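Local coordinates for PixA inclusion body protein (Burkholderia cenocepacia, PDB 4LZK) that is of unknown function but belongs to the PixA family of inclusion body proteins, named for a bacterial protein that accumulates in intracellular inclusions, at residues G107-A112 and V149-G154. Residues are numbered along the deposited sequence; the frame is centred on the assembly and turned at random.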
loop_
_atom_site.group_PDB
_atom_site.type_symbol
_atom_site.label_atom_id
_atom_site.label_comp_id
_atom_site.label_asym_id
_atom_site.label_seq_id
_atom_site.Cartn_x
_atom_site.Cartn_y
_atom_site.Cartn_z
ATOM N N GLY C 107 10.144 -19.328 13.960
ATOM C CA GLY C 107 10.215 -18.296 14.933
ATOM C C GLY C 107 9.863 -18.626 16.351
ATOM O O GLY C 107 9.859 -19.747 16.731
ATOM N N ALA C 108 9.603 -17.600 17.136
ATOM C CA ALA C 108 9.237 -17.772 18.551
ATOM C C ALA C 108 7.779 -18.282 18.645
ATOM O O ALA C 108 6.967 -18.024 17.736
ATOM C CB ALA C 108 9.364 -16.423 19.284
ATOM N N GLN C 109 7.420 -18.939 19.743
ATOM C CA GLN C 109 5.980 -19.292 19.948
ATOM C C GLN C 109 5.312 -18.057 20.522
ATOM O O GLN C 109 5.025 -18.001 21.693
ATOM C CB GLN C 109 5.812 -20.531 20.872
ATOM C CG GLN C 109 4.480 -21.257 20.712
ATOM C CD GLN C 109 4.160 -22.269 21.797
ATOM O OE1 GLN C 109 4.422 -22.009 22.975
ATOM N NE2 GLN C 109 3.505 -23.397 21.422
ATOM N N VAL C 110 5.097 -17.035 19.702
ATOM C CA VAL C 110 4.404 -15.884 20.127
ATOM C C VAL C 110 2.941 -16.220 20.537
ATOM O O VAL C 110 2.476 -15.792 21.511
ATOM C CB VAL C 110 4.331 -14.908 18.951
ATOM C CG1 VAL C 110 3.389 -13.755 19.225
ATOM C CG2 VAL C 110 5.751 -14.415 18.626
ATOM N N PHE C 111 2.277 -17.039 19.786
ATOM C CA PHE C 111 0.883 -17.362 20.074
ATOM C C PHE C 111 0.861 -18.734 20.771
ATOM O O PHE C 111 1.626 -19.670 20.427
ATOM C CB PHE C 111 0.052 -17.440 18.808
ATOM C CG PHE C 111 -0.215 -16.079 18.204
ATOM C CD1 PHE C 111 -1.150 -15.247 18.739
ATOM C CD2 PHE C 111 0.555 -15.639 17.162
ATOM C CE1 PHE C 111 -1.341 -13.983 18.248
ATOM C CE2 PHE C 111 0.407 -14.381 16.651
ATOM C CZ PHE C 111 -0.581 -13.549 17.179
ATOM N N ALA C 112 -0.145 -18.884 21.636
ATOM C CA ALA C 112 -0.446 -20.180 22.219
ATOM C C ALA C 112 -0.936 -21.047 21.107
ATOM O O ALA C 112 -1.261 -20.490 20.041
ATOM C CB ALA C 112 -1.488 -20.045 23.239
ATOM N N VAL C 149 -3.992 -16.565 21.880
ATOM C CA VAL C 149 -3.642 -15.350 22.571
ATOM C C VAL C 149 -2.127 -15.184 22.333
ATOM O O VAL C 149 -1.399 -16.174 22.211
ATOM C CB VAL C 149 -3.993 -15.423 24.101
ATOM C CG1 VAL C 149 -3.097 -16.436 24.852
ATOM C CG2 VAL C 149 -3.892 -14.048 24.759
ATOM N N ALA C 150 -1.679 -13.953 22.203
ATOM C CA ALA C 150 -0.247 -13.685 22.148
ATOM C C ALA C 150 0.315 -13.820 23.560
ATOM O O ALA C 150 -0.179 -13.142 24.459
ATOM C CB ALA C 150 0.023 -12.274 21.615
ATOM N N LYS C 151 1.352 -14.609 23.755
ATOM C CA LYS C 151 1.860 -14.811 25.108
ATOM C C LYS C 151 3.346 -14.631 25.237
ATOM O O LYS C 151 3.848 -14.652 26.368
ATOM C CB LYS C 151 1.475 -16.172 25.718
ATOM C CG LYS C 151 1.628 -17.336 24.808
ATOM C CD LYS C 151 3.021 -17.823 24.728
ATOM C CE LYS C 151 3.077 -19.252 24.148
ATOM N NZ LYS C 151 4.545 -19.576 24.094
ATOM N N SER C 152 4.067 -14.529 24.120
ATOM C CA SER C 152 5.496 -14.182 24.258
ATOM C C SER C 152 5.871 -13.131 23.224
ATOM O O SER C 152 5.309 -13.107 22.123
ATOM C CB SER C 152 6.372 -15.408 24.141
ATOM O OG SER C 152 5.929 -16.491 24.987
ATOM N N ALA C 153 6.813 -12.235 23.573
ATOM C CA ALA C 153 7.255 -11.218 22.635
ATOM C C ALA C 153 8.123 -11.836 21.579
ATOM O O ALA C 153 8.802 -12.838 21.851
ATOM C CB ALA C 153 7.984 -10.077 23.355
ATOM N N GLY C 154 8.087 -11.282 20.357
ATOM C CA GLY C 154 8.901 -11.758 19.286
ATOM C C GLY C 154 8.114 -11.927 17.984
ATOM O O GLY C 154 6.995 -11.415 17.861
#
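Two loops that pass from one beta-sheet of the protein to the other run antiparallel here, joined by a single beta bridge between F111 and A150. Its two bonds flank that pair: K151 N gives a nearly straight bond to V110 O at 2.8 Å (N-H...O 175°), and A112 N one to V149 O at 3.0 Å. V110 O also takes a weak bond from S152 N, so this carbonyl faces two successive amides. At Q109, the centre of an inverse gamma turn, K151 NZ donates hydrogen bonds to Q109 O (2.9 Å), on a lone pair in the carbonyl plane, and to Q109 OE1 (2.7 Å), tilted from the amide plane; the glutamine amide thus adds a second acceptor. With chi1 at 44° and a bend at chi2, the long, flexible lysine chain crosses V110 O toward Q109. Branched V110 splits its methyls: CG2 lies 3.3 Å from G154 O, while CG1 sits over one face of the F111 ring, displaced toward the rim. The backbone angles of G154 suit glycine. F111 lays ring atom CE1 4.0 Å from A150 CB, where a small side chain leaves room for the ring. Beyond the loops, F111 reaches L76, L158 and A184 of strands 72-76, 154-167 and 172-186, while E156 accepts a hydrogen bond from F111 N and the A150 backbone bonds to G79 and D80.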